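Serine-rich Repeat Adhesion Glycoprotein (Srr1) (Streptococcus agalactiae, PDB 4MBO) is a surface adhesion glycoprotein that binds fibrinogen, through which the bacterium probably attaches to its host. Local coordinates at residues A[18-29]-A[41-50]. Residues are numbered along the deposited sequence; the frame is centred on the assembly and turned at random.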
ATOM      1  N   GLN A  18     -13.417 -29.918   9.420  1.00 22.78           N
ATOM      2  CA  GLN A  18     -14.513 -29.960  10.372  1.00 23.99           C
ATOM      3  C   GLN A  18     -14.429 -28.821  11.378  1.00 21.59           C
ATOM      4  O   GLN A  18     -13.359 -28.246  11.582  1.00 19.63           O
ATOM      5  CB  GLN A  18     -14.458 -31.286  11.150  1.00 26.56           C
ATOM      6  CG  GLN A  18     -14.499 -32.543  10.287  1.00 30.49           C
ATOM      7  CD  GLN A  18     -15.834 -32.743   9.610  1.00 36.93           C
ATOM      8  OE1 GLN A  18     -16.889 -32.608  10.242  1.00 44.43           O
ATOM      9  NE2 GLN A  18     -15.808 -33.085   8.331  1.00 41.89           N
ATOM     10  N   LYS A  19     -15.561 -28.494  12.008  1.00 20.68           N
ATOM     11  CA  LYS A  19     -15.600 -27.444  13.029  1.00 21.35           C
ATOM     12  C   LYS A  19     -15.017 -26.147  12.479  1.00 19.62           C
ATOM     13  O   LYS A  19     -14.383 -25.381  13.193  1.00 18.59           O
ATOM     14  CB  LYS A  19     -14.821 -27.893  14.295  1.00 23.57           C
ATOM     15  CG  LYS A  19     -15.239 -29.274  14.759  1.00 28.30           C
ATOM     16  CD  LYS A  19     -14.510 -29.752  16.015  1.00 31.43           C
ATOM     17  CE  LYS A  19     -15.040 -29.052  17.238  1.00 32.52           C
ATOM     18  NZ  LYS A  19     -14.717 -29.819  18.465  1.00 35.56           N
ATOM     19  N   VAL A  20     -15.294 -25.879  11.206  1.00 18.69           N
ATOM     20  CA  VAL A  20     -14.755 -24.684  10.602  1.00 17.10           C
ATOM     21  C   VAL A  20     -15.405 -23.391  11.120  1.00 17.32           C
ATOM     22  O   VAL A  20     -16.646 -23.279  11.239  1.00 18.16           O
ATOM     23  CB  VAL A  20     -14.948 -24.721   9.064  1.00 17.06           C
ATOM     24  CG1 VAL A  20     -14.454 -23.440   8.442  1.00 16.83           C
ATOM     25  CG2 VAL A  20     -14.260 -25.936   8.450  1.00 18.46           C
ATOM     26  N   ASN A  21     -14.541 -22.438  11.473  0.50 17.95           N
ATOM     27  CA  ASN A  21     -14.907 -21.113  11.945  0.50 18.49           C
ATOM     28  C   ASN A  21     -14.087 -20.115  11.108  0.50 17.62           C
ATOM     29  O   ASN A  21     -12.953 -20.435  10.733  0.50 17.12           O
ATOM     30  CB  ASN A  21     -14.545 -20.953  13.432  0.50 21.35           C
ATOM     31  CG  ASN A  21     -15.409 -21.812  14.351  0.50 23.19           C
ATOM     32  OD1 ASN A  21     -16.579 -21.527  14.549  0.50 26.90           O
ATOM     33  ND2 ASN A  21     -14.814 -22.817  14.967  0.50 24.88           N
ATOM     34  N   ILE A  22     -14.661 -18.949  10.790  1.00 16.83           N
ATOM     35  CA  ILE A  22     -13.912 -17.900  10.108  1.00 15.55           C
ATOM     36  C   ILE A  22     -14.572 -16.578  10.469  1.00 15.46           C
ATOM     37  O   ILE A  22     -15.798 -16.497  10.591  1.00 16.85           O
ATOM     38  CB  ILE A  22     -13.847 -18.138   8.568  1.00 15.26           C
ATOM     39  CG1 ILE A  22     -12.902 -17.110   7.935  1.00 15.81           C
ATOM     40  CG2 ILE A  22     -15.236 -18.091   7.921  1.00 17.25           C
ATOM     41  CD1 ILE A  22     -12.490 -17.470   6.529  1.00 15.81           C
ATOM     42  N   ALA A  23     -13.761 -15.539  10.641  1.00 15.33           N
ATOM     43  CA  ALA A  23     -14.256 -14.241  11.014  1.00 14.59           C
ATOM     44  C   ALA A  23     -13.333 -13.136  10.564  1.00 14.33           C
ATOM     45  O   ALA A  23     -12.113 -13.342  10.391  1.00 15.50           O
ATOM     46  CB  ALA A  23     -14.436 -14.147  12.511  1.00 16.86           C
ATOM     47  N   LEU A  24     -13.967 -11.984  10.280  1.00 15.67           N
ATOM     48  CA  LEU A  24     -13.270 -10.728   9.965  1.00 15.99           C
ATOM     49  C   LEU A  24     -13.627  -9.748  11.079  1.00 17.01           C
ATOM     50  O   LEU A  24     -14.806  -9.544  11.409  1.00 17.67           O
ATOM     51  CB  LEU A  24     -13.663 -10.183   8.583  1.00 16.03           C
ATOM     52  CG  LEU A  24     -13.086 -10.951   7.415  1.00 15.73           C
ATOM     53  CD1 LEU A  24     -13.837 -10.602   6.146  1.00 16.83           C
ATOM     54  CD2 LEU A  24     -11.591 -10.710   7.242  1.00 17.91           C
ATOM     55  N   LYS A  25     -12.598  -9.148  11.678  0.50 18.01           N
ATOM     56  CA  LYS A  25     -12.791  -8.241  12.801  0.50 19.50           C
ATOM     57  C   LYS A  25     -12.057  -6.911  12.631  0.50 19.47           C
ATOM     58  O   LYS A  25     -11.006  -6.844  11.975  0.50 18.59           O
ATOM     59  CB  LYS A  25     -12.361  -8.953  14.087  0.50 21.50           C
ATOM     60  CG  LYS A  25     -13.250 -10.154  14.429  0.50 23.46           C
ATOM     61  CD  LYS A  25     -12.654 -11.097  15.473  0.50 25.39           C
ATOM     62  CE  LYS A  25     -13.455 -12.398  15.491  0.50 25.79           C
ATOM     63  NZ  LYS A  25     -12.726 -13.590  16.014  0.50 24.88           N
ATOM     64  N   ASP A  26     -12.621  -5.868  13.240  1.00 20.41           N
ATOM     65  CA  ASP A  26     -12.087  -4.505  13.132  1.00 22.01           C
ATOM     66  C   ASP A  26     -11.887  -3.822  14.494  1.00 23.64           C
ATOM     67  O   ASP A  26     -11.900  -2.612  14.585  1.00 22.58           O
ATOM     68  CB  ASP A  26     -12.997  -3.651  12.233  1.00 22.87           C
ATOM     69  CG  ASP A  26     -14.348  -3.276  12.851  1.00 24.93           C
ATOM     70  OD1 ASP A  26     -14.704  -3.713  13.970  1.00 24.77           O
ATOM     71  OD2 ASP A  26     -15.101  -2.514  12.168  1.00 24.78           O
ATOM     72  N   ASN A  27     -11.697  -4.630  15.517  0.50 25.89           N
ATOM     73  CA  ASN A  27     -11.529  -4.114  16.867  0.50 29.84           C
ATOM     74  C   ASN A  27     -10.333  -3.170  17.003  0.50 30.12           C
ATOM     75  O   ASN A  27     -10.382  -2.208  17.788  0.50 31.12           O
ATOM     76  CB  ASN A  27     -11.382  -5.292  17.832  0.50 32.62           C
ATOM     77  CG  ASN A  27     -12.586  -6.217  17.804  0.50 34.48           C
ATOM     78  OD1 ASN A  27     -13.644  -5.862  17.279  0.50 38.38           O
ATOM     79  ND2 ASN A  27     -12.432  -7.405  18.364  0.50 35.90           N
ATOM     80  N   THR A  28      -9.292  -3.406  16.204  1.00 29.97           N
ATOM     81  CA  THR A  28      -8.040  -2.644  16.322  1.00 33.13           C
ATOM     82  C   THR A  28      -8.138  -1.260  15.628  1.00 31.98           C
ATOM     83  O   THR A  28      -7.276  -0.410  15.824  1.00 31.50           O
ATOM     84  CB  THR A  28      -6.797  -3.437  15.855  1.00 35.18           C
ATOM     85  OG1 THR A  28      -6.796  -3.630  14.435  1.00 35.33           O
ATOM     86  CG2 THR A  28      -6.736  -4.777  16.558  1.00 36.73           C
ATOM     87  N   LEU A  29      -9.198  -1.023  14.855  1.00 26.57           N
ATOM     88  CA  LEU A  29      -9.360   0.269  14.185  1.00 24.48           C
ATOM     89  C   LEU A  29      -9.639   1.366  15.219  1.00 24.88           C
ATOM     90  O   LEU A  29     -10.341   1.135  16.210  1.00 26.77           O
ATOM     91  CB  LEU A  29     -10.538   0.238  13.201  1.00 21.92           C
ATOM     92  CG  LEU A  29     -10.486  -0.728  12.016  1.00 20.18           C
ATOM     93  CD1 LEU A  29     -11.735  -0.541  11.151  1.00 19.52           C
ATOM     94  CD2 LEU A  29      -9.225  -0.515  11.198  1.00 20.45           C
ATOM     95  N   GLU A  41      -3.651   1.294   9.517  1.00 19.56           N
ATOM     96  CA  GLU A  41      -4.736   0.421   9.989  1.00 19.64           C
ATOM     97  C   GLU A  41      -4.994  -0.768   9.046  1.00 18.36           C
ATOM     98  O   GLU A  41      -4.670  -0.731   7.854  1.00 17.13           O
ATOM     99  CB  GLU A  41      -6.025   1.218  10.179  1.00 19.30           C
ATOM    100  CG  GLU A  41      -5.920   2.191  11.340  1.00 20.69           C
ATOM    101  CD  GLU A  41      -7.222   2.845  11.738  1.00 22.05           C
ATOM    102  OE1 GLU A  41      -8.189   2.852  10.934  1.00 20.31           O
ATOM    103  OE2 GLU A  41      -7.259   3.362  12.886  1.00 22.88           O
ATOM    104  N   ASN A  42      -5.609  -1.825   9.590  1.00 18.17           N
ATOM    105  CA  ASN A  42      -5.922  -3.011   8.840  1.00 18.47           C
ATOM    106  C   ASN A  42      -7.022  -3.747   9.569  1.00 17.31           C
ATOM    107  O   ASN A  42      -7.418  -3.347  10.686  1.00 18.15           O
ATOM    108  CB  ASN A  42      -4.670  -3.900   8.632  1.00 18.83           C
ATOM    109  CG  ASN A  42      -4.010  -4.310   9.929  1.00 20.55           C
ATOM    110  OD1 ASN A  42      -3.009  -3.707  10.336  1.00 23.25           O
ATOM    111  ND2 ASN A  42      -4.577  -5.287  10.622  1.00 21.43           N
ATOM    112  N   LEU A  43      -7.542  -4.762   8.910  1.00 17.15           N
ATOM    113  CA  LEU A  43      -8.538  -5.668   9.486  1.00 16.56           C
ATOM    114  C   LEU A  43      -7.819  -6.908   9.961  1.00 15.80           C
ATOM    115  O   LEU A  43      -6.616  -7.072   9.732  1.00 16.57           O
ATOM    116  CB  LEU A  43      -9.581  -6.036   8.447  1.00 16.92           C
ATOM    117  CG  LEU A  43     -10.389  -4.849   7.909  1.00 18.41           C
ATOM    118  CD1 LEU A  43     -11.258  -5.269   6.727  1.00 19.30           C
ATOM    119  CD2 LEU A  43     -11.212  -4.183   9.005  1.00 20.32           C
ATOM    120  N   VAL A  44      -8.539  -7.786  10.662  1.00 16.70           N
ATOM    121  CA  VAL A  44      -7.949  -9.015  11.144  1.00 17.18           C
ATOM    122  C   VAL A  44      -8.818 -10.201  10.699  1.00 16.16           C
ATOM    123  O   VAL A  44     -10.044 -10.193  10.855  1.00 17.67           O
ATOM    124  CB  VAL A  44      -7.809  -9.010  12.693  1.00 19.33           C
ATOM    125  CG1 VAL A  44      -7.258 -10.356  13.145  1.00 20.55           C
ATOM    126  CG2 VAL A  44      -6.832  -7.900  13.128  1.00 21.72           C
ATOM    127  N   LEU A  45      -8.166 -11.183  10.118  1.00 15.04           N
ATOM    128  CA  LEU A  45      -8.797 -12.432   9.717  1.00 14.93           C
ATOM    129  C   LEU A  45      -8.416 -13.545  10.676  1.00 16.10           C
ATOM    130  O   LEU A  45      -7.238 -13.730  10.999  1.00 16.90           O
ATOM    131  CB  LEU A  45      -8.300 -12.819   8.328  1.00 16.19           C
ATOM    132  CG  LEU A  45      -8.692 -14.217   7.808  1.00 16.42           C
ATOM    133  CD1 LEU A  45     -10.204 -14.324   7.661  1.00 17.10           C
ATOM    134  CD2 LEU A  45      -7.997 -14.499   6.485  1.00 18.90           C
ATOM    135  N   ASN A  46      -9.411 -14.307  11.113  1.00 16.16           N
ATOM    136  CA  ASN A  46      -9.073 -15.495  11.855  1.00 17.67           C
ATOM    137  C   ASN A  46      -9.917 -16.673  11.396  1.00 16.27           C
ATOM    138  O   ASN A  46     -11.060 -16.509  10.939  1.00 16.54           O
ATOM    139  CB  ASN A  46      -9.194 -15.308  13.344  1.00 22.68           C
ATOM    140  CG  ASN A  46     -10.600 -15.285  13.809  1.00 25.32           C
ATOM    141  OD1 ASN A  46     -11.260 -14.271  13.737  1.00 31.23           O
ATOM    142  ND2 ASN A  46     -11.068 -16.420  14.354  1.00 31.26           N
ATOM    143  N   PHE A  47      -9.334 -17.860  11.474  1.00 15.76           N
ATOM    144  CA  PHE A  47     -10.049 -19.078  11.128  1.00 15.37           C
ATOM    145  C   PHE A  47      -9.486 -20.236  11.919  1.00 16.75           C
ATOM    146  O   PHE A  47      -8.368 -20.176  12.435  1.00 16.59           O
ATOM    147  CB  PHE A  47     -10.021 -19.350   9.603  1.00 15.89           C
ATOM    148  CG  PHE A  47      -8.657 -19.495   9.009  1.00 15.97           C
ATOM    149  CD1 PHE A  47      -8.033 -20.732   8.968  1.00 18.10           C
ATOM    150  CD2 PHE A  47      -8.020 -18.393   8.455  1.00 18.96           C
ATOM    151  CE1 PHE A  47      -6.762 -20.859   8.408  1.00 20.19           C
ATOM    152  CE2 PHE A  47      -6.763 -18.523   7.892  1.00 19.24           C
ATOM    153  CZ  PHE A  47      -6.146 -19.745   7.881  1.00 19.35           C
ATOM    154  N   ALA A  48     -10.271 -21.309  12.005  1.00 15.66           N
ATOM    155  CA  ALA A  48      -9.845 -22.489  12.719  1.00 15.91           C
ATOM    156  C   ALA A  48     -10.673 -23.663  12.232  1.00 15.41           C
ATOM    157  O   ALA A  48     -11.789 -23.485  11.713  1.00 15.47           O
ATOM    158  CB  ALA A  48     -10.047 -22.296  14.212  1.00 17.23           C
ATOM    159  N   PHE A  49     -10.134 -24.856  12.412  1.00 16.38           N
ATOM    160  CA  PHE A  49     -10.822 -26.098  12.059  1.00 16.82           C
ATOM    161  C   PHE A  49     -10.048 -27.296  12.617  1.00 17.98           C
ATOM    162  O   PHE A  49      -8.944 -27.140  13.158  1.00 18.70           O
ATOM    163  CB  PHE A  49     -10.948 -26.252  10.518  1.00 15.89           C
ATOM    164  CG  PHE A  49      -9.636 -26.281   9.795  1.00 16.68           C
ATOM    165  CD1 PHE A  49      -8.927 -27.466   9.614  1.00 17.67           C
ATOM    166  CD2 PHE A  49      -9.097 -25.102   9.281  1.00 16.03           C
ATOM    167  CE1 PHE A  49      -7.712 -27.489   8.955  1.00 18.87           C
ATOM    168  CE2 PHE A  49      -7.869 -25.122   8.640  1.00 17.09           C
ATOM    169  CZ  PHE A  49      -7.184 -26.308   8.465  1.00 18.62           C
ATOM    170  N   SER A  50     -10.661 -28.467  12.507  1.00 18.23           N
ATOM    171  CA  SER A  50     -10.035 -29.726  12.788  1.00 19.88           C
ATOM    172  C   SER A  50     -10.071 -30.583  11.530  1.00 20.81           C
ATOM    173  O   SER A  50     -10.954 -30.424  10.679  1.00 20.63           O
ATOM    174  CB  SER A  50     -10.781 -30.484  13.886  1.00 22.04           C
ATOM    175  OG  SER A  50     -10.641 -29.816  15.110  1.00 24.44           O
TER
HETATM  176  O   HOH W   1      -5.580  -1.556  12.644  1.00 23.77           O
HETATM  177  O   HOH W   2      -8.737  -4.328  13.043  1.00 29.53           O
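CD1 of L45 lies 3.9 Å from CG1 of I22 and equally close to CD2 of L24, so a single methyl of L45 touches both neighbours, its side chain crossing each at an angle. CG2 of V20 runs alongside CB of F49 instead, while the rings of F47 and F49 lead away from strand 20-25 into the interior. On the other face, N46 turns CG between its own backbone N and carbonyl carbon (chi1 75°), which sets OD1 3.4 Å from CB of A23. In the conformer modelled here, one of two, the extended K25 side chain crosses N46 and donates from NZ to OD1 at 2.8 Å, the nitrogen standing 40° out of the carbonyl plane and off the lone pairs. N21 and S50 point to the same face, with the apolar A23, V44 and A48 between them.

Between the two faces, the axes of strands 20-25 and 43-50 approach to 4.6 Å and run antiparallel. Paired N-H···O bonds join K25 with V44, A23 with N46 and N21 with A48; a beta bulge then puts one extra residue in segment 18-29, so that Q18 pairs with S50. At the other end a type I turn, D26 to L29, carries the chain off the strand. There a water 3.0 Å from OG1 of T28 accepts from the backbone N of N42. CD2 of L29 packs against E41, whose carboxylate is held by S30 OG and the backbone N of K36.

Further out, strand 116-126 hydrogen-bonds along the other edge of strand 43-51, and F49 meets F60 edge-to-face. I22, L45 and F47 reach strand 139-145 of the facing sheet. Within this chain strand 20-25 is the outermost strand of its sheet, as in an Ig-like beta sandwich, the family to which 41-50 is attributed.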